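Local coordinates for cellulase (Bacillus sp. BG-CS10, PDB 5E09), which probably hydrolyses internal beta-1,4-glucosidic bonds of cellulose with a family 5 barrel that carries additional carbohydrate-binding modules, at residues E168-R179 with T210-L219. Residues are numbered along the deposited sequence; the frame is centred on the assembly and turned at random.
Sequences EELNTAFYHIVR and TMKDLNDPNL
Thr210 meets Glu168 where helices 161-181 and 201-214 are neighbours on the outside of the cellulase TIM barrel; the segments 168-179 and 210-214 run at 31° to each other. Thr210 OG1, hydrogen-bonded to Arg206 O of its own helix, touches Glu168 CD at 3.4 Å, and a water links it to Asn171 ND2, whose OD1 is held by Ser146 OG; a small side chain suits this close end, with CA atoms of Glu168 and Thr210 6.3 Å apart. One turn on, Asp213 OD2 comes within 3.6 Å of Glu168 OE2, a like-charged pair that probably costs some stability. Leu214 supplies the apolar filling: its CD2 lies over one face of the Tyr175 ring, whose opposite face carries Arg179 CG. After Asn215 breaks the helix with positive phi, the side chain of Asp216 sets out toward helix 161-181. Tyr175, with CG anti to the backbone N (chi1 177°), extends its OH to Asp216 OD2 at 2.6 Å, meeting the anti side. Arg179 adds a side-on, two-nitrogen salt bridge from above the carboxylate plane, Arg179 NE to Asp216 OD2 at 2.9 Å and Arg179 NH2 to Asp216 OD1 at 3.2 Å. An asparagine here would probably leave the arginine's charge without its mate. Asn218 N closes an Asx turn on OD1, while Leu219, entering barrel strand 219-225, sets CD2 at the ring edge. With two donors on each oxygen, the carboxylate is likely to stay ionised, tying the loop between helix 201-214 and strand 219-225 to helix 161-181.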
ATOM      1  N   GLU A 168      -5.446 -26.551   1.677  1.00 38.95           N
ATOM      2  CA  GLU A 168      -6.651 -27.083   2.305  1.00 36.83           C
ATOM      3  C   GLU A 168      -6.313 -27.912   3.546  1.00 47.52           C
ATOM      4  O   GLU A 168      -7.043 -27.879   4.539  1.00 43.98           O
ATOM      5  CB  GLU A 168      -7.468 -27.917   1.317  1.00 39.13           C
ATOM      6  CG  GLU A 168      -8.760 -28.446   1.930  1.00 47.76           C
ATOM      7  CD  GLU A 168      -9.888 -28.585   0.919  1.00 69.17           C
ATOM      8  OE1 GLU A 168      -9.630 -28.415  -0.292  1.00 69.31           O
ATOM      9  OE2 GLU A 168     -11.037 -28.862   1.342  1.00 65.02           O
ATOM     10  N   GLU A 169      -5.200 -28.639   3.498  1.00 39.43           N
ATOM     11  CA  GLU A 169      -4.780 -29.434   4.649  1.00 39.13           C
ATOM     12  C   GLU A 169      -4.330 -28.550   5.807  1.00 39.00           C
ATOM     13  O   GLU A 169      -4.611 -28.854   6.966  1.00 48.57           O
ATOM     14  CB  GLU A 169      -3.662 -30.404   4.259  1.00 39.31           C
ATOM     15  CG  GLU A 169      -4.120 -31.519   3.329  1.00 57.50           C
ATOM     16  CD  GLU A 169      -2.977 -32.143   2.541  1.00 66.94           C
ATOM     17  OE1 GLU A 169      -1.825 -32.117   3.027  1.00 57.43           O
ATOM     18  OE2 GLU A 169      -3.234 -32.657   1.430  1.00 57.03           O
ATOM     19  N   LEU A 170      -3.624 -27.465   5.499  1.00 37.39           N
ATOM     20  CA  LEU A 170      -3.225 -26.517   6.535  1.00 42.22           C
ATOM     21  C   LEU A 170      -4.449 -25.876   7.185  1.00 40.86           C
ATOM     22  O   LEU A 170      -4.551 -25.811   8.412  1.00 37.96           O
ATOM     23  CB  LEU A 170      -2.315 -25.434   5.953  1.00 37.97           C
ATOM     24  CG  LEU A 170      -0.892 -25.866   5.602  1.00 46.47           C
ATOM     25  CD1 LEU A 170      -0.152 -24.690   5.012  1.00 53.18           C
ATOM     26  CD2 LEU A 170      -0.165 -26.401   6.829  1.00 34.67           C
ATOM     27  N   ASN A 171      -5.372 -25.409   6.349  1.00 33.34           N
ATOM     28  CA  ASN A 171      -6.575 -24.742   6.827  1.00 46.62           C
ATOM     29  C   ASN A 171      -7.430 -25.685   7.675  1.00 46.64           C
ATOM     30  O   ASN A 171      -7.918 -25.301   8.741  1.00 47.91           O
ATOM     31  CB  ASN A 171      -7.383 -24.188   5.646  1.00 35.33           C
ATOM     32  CG  ASN A 171      -6.794 -22.894   5.090  1.00 42.17           C
ATOM     33  OD1 ASN A 171      -6.088 -22.175   5.794  1.00 37.06           O
ATOM     34  ND2 ASN A 171      -7.087 -22.594   3.826  1.00 31.53           N
ATOM     35  N   THR A 172      -7.575 -26.924   7.210  1.00 50.39           N
ATOM     36  CA  THR A 172      -8.369 -27.941   7.900  1.00 49.81           C
ATOM     37  C   THR A 172      -7.741 -28.338   9.234  1.00 42.46           C
ATOM     38  O   THR A 172      -8.428 -28.412  10.265  1.00 39.40           O
ATOM     39  CB  THR A 172      -8.544 -29.195   7.018  1.00 46.59           C
ATOM     40  OG1 THR A 172      -9.228 -28.824   5.816  1.00 43.53           O
ATOM     41  CG2 THR A 172      -9.356 -30.251   7.733  1.00 49.97           C
ATOM     42  N   ALA A 173      -6.433 -28.577   9.216  1.00 36.60           N
ATOM     43  CA  ALA A 173      -5.709 -28.908  10.444  1.00 53.33           C
ATOM     44  C   ALA A 173      -5.836 -27.788  11.485  1.00 39.84           C
ATOM     45  O   ALA A 173      -6.124 -28.035  12.659  1.00 46.72           O
ATOM     46  CB  ALA A 173      -4.237 -29.189  10.135  1.00 42.38           C
ATOM     47  N   PHE A 174      -5.602 -26.560  11.034  1.00 38.07           N
ATOM     48  CA  PHE A 174      -5.771 -25.359  11.846  1.00 43.49           C
ATOM     49  C   PHE A 174      -7.165 -25.319  12.491  1.00 45.32           C
ATOM     50  O   PHE A 174      -7.304 -25.225  13.726  1.00 41.73           O
ATOM     51  CB  PHE A 174      -5.514 -24.134  10.957  1.00 34.31           C
ATOM     52  CG  PHE A 174      -6.025 -22.839  11.510  1.00 32.88           C
ATOM     53  CD1 PHE A 174      -5.430 -22.253  12.616  1.00 31.53           C
ATOM     54  CD2 PHE A 174      -7.068 -22.178  10.884  1.00 28.67           C
ATOM     55  CE1 PHE A 174      -5.889 -21.041  13.114  1.00 35.72           C
ATOM     56  CE2 PHE A 174      -7.536 -20.962  11.368  1.00 41.89           C
ATOM     57  CZ  PHE A 174      -6.944 -20.391  12.490  1.00 36.49           C
ATOM     58  N   TYR A 175      -8.185 -25.429  11.642  1.00 38.97           N
ATOM     59  CA  TYR A 175      -9.574 -25.458  12.083  1.00 39.50           C
ATOM     60  C   TYR A 175      -9.784 -26.456  13.214  1.00 43.22           C
ATOM     61  O   TYR A 175     -10.301 -26.104  14.276  1.00 44.36           O
ATOM     62  CB  TYR A 175     -10.507 -25.803  10.919  1.00 37.98           C
ATOM     63  CG  TYR A 175     -11.957 -25.923  11.335  1.00 50.46           C
ATOM     64  CD1 TYR A 175     -12.790 -24.814  11.330  1.00 45.23           C
ATOM     65  CD2 TYR A 175     -12.493 -27.144  11.743  1.00 49.87           C
ATOM     66  CE1 TYR A 175     -14.111 -24.912  11.715  1.00 47.78           C
ATOM     67  CE2 TYR A 175     -13.815 -27.248  12.135  1.00 40.52           C
ATOM     68  CZ  TYR A 175     -14.619 -26.128  12.116  1.00 41.88           C
ATOM     69  OH  TYR A 175     -15.938 -26.217  12.500  1.00 50.46           O
ATOM     70  N   HIS A 176      -9.374 -27.698  12.990  1.00 43.46           N
ATOM     71  CA  HIS A 176      -9.655 -28.741  13.967  1.00 41.30           C
ATOM     72  C   HIS A 176      -8.860 -28.567  15.253  1.00 41.91           C
ATOM     73  O   HIS A 176      -9.374 -28.856  16.322  1.00 48.81           O
ATOM     74  CB  HIS A 176      -9.415 -30.121  13.354  1.00 45.40           C
ATOM     75  CG  HIS A 176     -10.494 -30.536  12.401  1.00 48.47           C
ATOM     76  ND1 HIS A 176     -10.237 -30.932  11.107  1.00 54.98           N
ATOM     77  CD2 HIS A 176     -11.839 -30.587  12.551  1.00 45.73           C
ATOM     78  CE1 HIS A 176     -11.377 -31.216  10.502  1.00 44.61           C
ATOM     79  NE2 HIS A 176     -12.363 -31.015  11.356  1.00 46.50           N
ATOM     80  N   ILE A 177      -7.626 -28.076  15.167  1.00 45.79           N
ATOM     81  CA  ILE A 177      -6.869 -27.777  16.383  1.00 37.78           C
ATOM     82  C   ILE A 177      -7.604 -26.739  17.247  1.00 45.31           C
ATOM     83  O   ILE A 177      -7.853 -26.954  18.447  1.00 41.89           O
ATOM     84  CB  ILE A 177      -5.458 -27.265  16.058  1.00 46.67           C
ATOM     85  CG1 ILE A 177      -4.591 -28.405  15.512  1.00 37.60           C
ATOM     86  CG2 ILE A 177      -4.807 -26.648  17.300  1.00 42.99           C
ATOM     87  CD1 ILE A 177      -3.372 -27.927  14.744  1.00 34.22           C
ATOM     88  N   VAL A 178      -7.974 -25.622  16.626  1.00 48.05           N
ATOM     89  CA  VAL A 178      -8.660 -24.564  17.357  1.00 49.27           C
ATOM     90  C   VAL A 178     -10.015 -25.024  17.925  1.00 54.26           C
ATOM     91  O   VAL A 178     -10.306 -24.801  19.100  1.00 45.30           O
ATOM     92  CB  VAL A 178      -8.882 -23.324  16.471  1.00 40.49           C
ATOM     93  CG1 VAL A 178      -9.692 -22.280  17.222  1.00 42.08           C
ATOM     94  CG2 VAL A 178      -7.552 -22.752  16.012  1.00 37.39           C
ATOM     95  N   ARG A 179     -10.830 -25.667  17.093  1.00 41.04           N
ATOM     96  CA  ARG A 179     -12.157 -26.116  17.509  1.00 42.37           C
ATOM     97  C   ARG A 179     -12.102 -27.228  18.566  1.00 43.30           C
ATOM     98  O   ARG A 179     -12.987 -27.329  19.415  1.00 54.92           O
ATOM     99  CB  ARG A 179     -12.962 -26.583  16.293  1.00 40.69           C
ATOM    100  CG  ARG A 179     -13.342 -25.463  15.330  1.00 38.78           C
ATOM    101  CD  ARG A 179     -14.515 -24.650  15.866  1.00 46.43           C
ATOM    102  NE  ARG A 179     -14.906 -23.560  14.973  1.00 45.00           N
ATOM    103  CZ  ARG A 179     -14.548 -22.289  15.144  1.00 44.95           C
ATOM    104  NH1 ARG A 179     -13.791 -21.944  16.180  1.00 38.99           N
ATOM    105  NH2 ARG A 179     -14.951 -21.362  14.287  1.00 35.76           N
ATOM    106  N   THR A 210     -13.280 -25.191   0.493  1.00 42.38           N
ATOM    107  CA  THR A 210     -12.745 -25.505   1.818  1.00 49.47           C
ATOM    108  C   THR A 210     -13.725 -25.105   2.919  1.00 43.50           C
ATOM    109  O   THR A 210     -13.971 -25.860   3.867  1.00 52.45           O
ATOM    110  CB  THR A 210     -11.399 -24.799   2.075  1.00 49.75           C
ATOM    111  OG1 THR A 210     -10.439 -25.205   1.093  1.00 49.09           O
ATOM    112  CG2 THR A 210     -10.873 -25.131   3.474  1.00 43.05           C
HETATM  113  N   MSE A 211     -14.297 -23.914   2.777  1.00 42.51           N
HETATM  114  CA  MSE A 211     -15.221 -23.402   3.778  1.00 47.49           C
HETATM  115  C   MSE A 211     -16.508 -24.202   3.833  1.00 43.05           C
HETATM  116  O   MSE A 211     -17.006 -24.498   4.920  1.00 50.37           O
HETATM  117  CB  MSE A 211     -15.515 -21.929   3.518  1.00 36.83           C
HETATM  118  CG  MSE A 211     -14.323 -21.081   3.894  1.00 52.36           C
HETATM  119 SE   MSE A 211     -14.523 -19.166   3.765  0.55 52.55          SE
HETATM  120  CE  MSE A 211     -12.995 -18.707   4.867  1.00 58.94           C
ATOM    121  N   LYS A 212     -17.041 -24.564   2.670  1.00 53.64           N
ATOM    122  CA  LYS A 212     -18.223 -25.413   2.632  1.00 42.83           C
ATOM    123  C   LYS A 212     -17.932 -26.748   3.319  1.00 55.17           C
ATOM    124  O   LYS A 212     -18.772 -27.263   4.060  1.00 54.68           O
ATOM    125  CB  LYS A 212     -18.705 -25.624   1.195  1.00 44.88           C
ATOM    126  CG  LYS A 212     -19.587 -24.484   0.692  1.00 55.77           C
ATOM    127  CD  LYS A 212     -20.301 -24.815  -0.615  1.00 63.83           C
ATOM    128  CE  LYS A 212     -19.416 -24.581  -1.827  1.00 68.86           C
ATOM    129  NZ  LYS A 212     -20.189 -24.699  -3.098  1.00 66.32           N
ATOM    130  N   ASP A 213     -16.730 -27.281   3.099  1.00 48.17           N
ATOM    131  CA  ASP A 213     -16.296 -28.511   3.758  1.00 44.65           C
ATOM    132  C   ASP A 213     -16.296 -28.386   5.280  1.00 56.14           C
ATOM    133  O   ASP A 213     -16.795 -29.266   5.986  1.00 47.59           O
ATOM    134  CB  ASP A 213     -14.895 -28.912   3.287  1.00 51.56           C
ATOM    135  CG  ASP A 213     -14.431 -30.239   3.868  1.00 72.40           C
ATOM    136  OD1 ASP A 213     -15.200 -30.868   4.627  1.00 83.57           O
ATOM    137  OD2 ASP A 213     -13.292 -30.654   3.556  1.00 78.72           O
ATOM    138  N   LEU A 214     -15.726 -27.295   5.788  1.00 53.42           N
ATOM    139  CA  LEU A 214     -15.641 -27.104   7.236  1.00 46.98           C
ATOM    140  C   LEU A 214     -17.016 -26.932   7.889  1.00 49.50           C
ATOM    141  O   LEU A 214     -17.180 -27.223   9.077  1.00 44.16           O
ATOM    142  CB  LEU A 214     -14.749 -25.905   7.556  1.00 42.59           C
ATOM    143  CG  LEU A 214     -13.311 -26.097   7.068  1.00 47.63           C
ATOM    144  CD1 LEU A 214     -12.427 -24.929   7.462  1.00 46.83           C
ATOM    145  CD2 LEU A 214     -12.748 -27.406   7.605  1.00 43.32           C
ATOM    146  N   ASN A 215     -17.990 -26.465   7.107  1.00 43.57           N
ATOM    147  CA  ASN A 215     -19.388 -26.363   7.549  1.00 60.58           C
ATOM    148  C   ASN A 215     -19.550 -25.648   8.890  1.00 54.18           C
ATOM    149  O   ASN A 215     -20.197 -26.160   9.801  1.00 52.72           O
ATOM    150  CB  ASN A 215     -20.016 -27.760   7.631  1.00 56.89           C
ATOM    151  CG  ASN A 215     -21.536 -27.725   7.589  1.00 56.24           C
ATOM    152  OD1 ASN A 215     -22.135 -26.749   7.136  1.00 66.21           O
ATOM    153  ND2 ASN A 215     -22.166 -28.796   8.055  1.00 51.51           N
ATOM    154  N   ASP A 216     -18.953 -24.465   9.001  1.00 51.11           N
ATOM    155  CA  ASP A 216     -18.890 -23.734  10.262  1.00 43.83           C
ATOM    156  C   ASP A 216     -19.406 -22.311  10.054  1.00 49.65           C
ATOM    157  O   ASP A 216     -19.039 -21.656   9.078  1.00 53.00           O
ATOM    158  CB  ASP A 216     -17.449 -23.729  10.790  1.00 41.38           C
ATOM    159  CG  ASP A 216     -17.334 -23.181  12.200  1.00 43.11           C
ATOM    160  OD1 ASP A 216     -17.481 -21.956  12.376  1.00 50.05           O
ATOM    161  OD2 ASP A 216     -17.071 -23.972  13.134  1.00 51.88           O
ATOM    162  N   PRO A 217     -20.263 -21.828  10.969  1.00 57.34           N
ATOM    163  CA  PRO A 217     -20.866 -20.498  10.810  1.00 46.05           C
ATOM    164  C   PRO A 217     -19.893 -19.353  11.085  1.00 52.30           C
ATOM    165  O   PRO A 217     -20.157 -18.223  10.681  1.00 54.98           O
ATOM    166  CB  PRO A 217     -21.985 -20.506  11.850  1.00 43.01           C
ATOM    167  CG  PRO A 217     -21.446 -21.378  12.937  1.00 42.24           C
ATOM    168  CD  PRO A 217     -20.688 -22.474  12.227  1.00 42.75           C
ATOM    169  N   ASN A 218     -18.783 -19.645  11.758  1.00 44.92           N
ATOM    170  CA  ASN A 218     -17.875 -18.600  12.222  1.00 47.56           C
ATOM    171  C   ASN A 218     -16.567 -18.532  11.443  1.00 51.59           C
ATOM    172  O   ASN A 218     -15.484 -18.555  12.024  1.00 46.77           O
ATOM    173  CB  ASN A 218     -17.588 -18.800  13.709  1.00 59.77           C
ATOM    174  CG  ASN A 218     -18.822 -18.568  14.575  1.00 58.24           C
ATOM    175  OD1 ASN A 218     -19.493 -17.541  14.459  1.00 49.94           O
ATOM    176  ND2 ASN A 218     -19.135 -19.534  15.429  1.00 46.54           N
ATOM    177  N   LEU A 219     -16.678 -18.437  10.122  1.00 56.72           N
ATOM    178  CA  LEU A 219     -15.512 -18.429   9.251  1.00 43.14           C
ATOM    179  C   LEU A 219     -15.487 -17.168   8.387  1.00 41.89           C
ATOM    180  O   LEU A 219     -16.528 -16.671   7.960  1.00 36.52           O
ATOM    181  CB  LEU A 219     -15.496 -19.685   8.372  1.00 43.11           C
ATOM    182  CG  LEU A 219     -15.350 -21.045   9.074  1.00 47.53           C
ATOM    183  CD1 LEU A 219     -15.380 -22.184   8.065  1.00 46.50           C
ATOM    184  CD2 LEU A 219     -14.083 -21.116   9.905  1.00 33.43           C
TER
HETATM  185  O   HOH W   1      -8.188 -23.862   1.437  1.00 33.09           O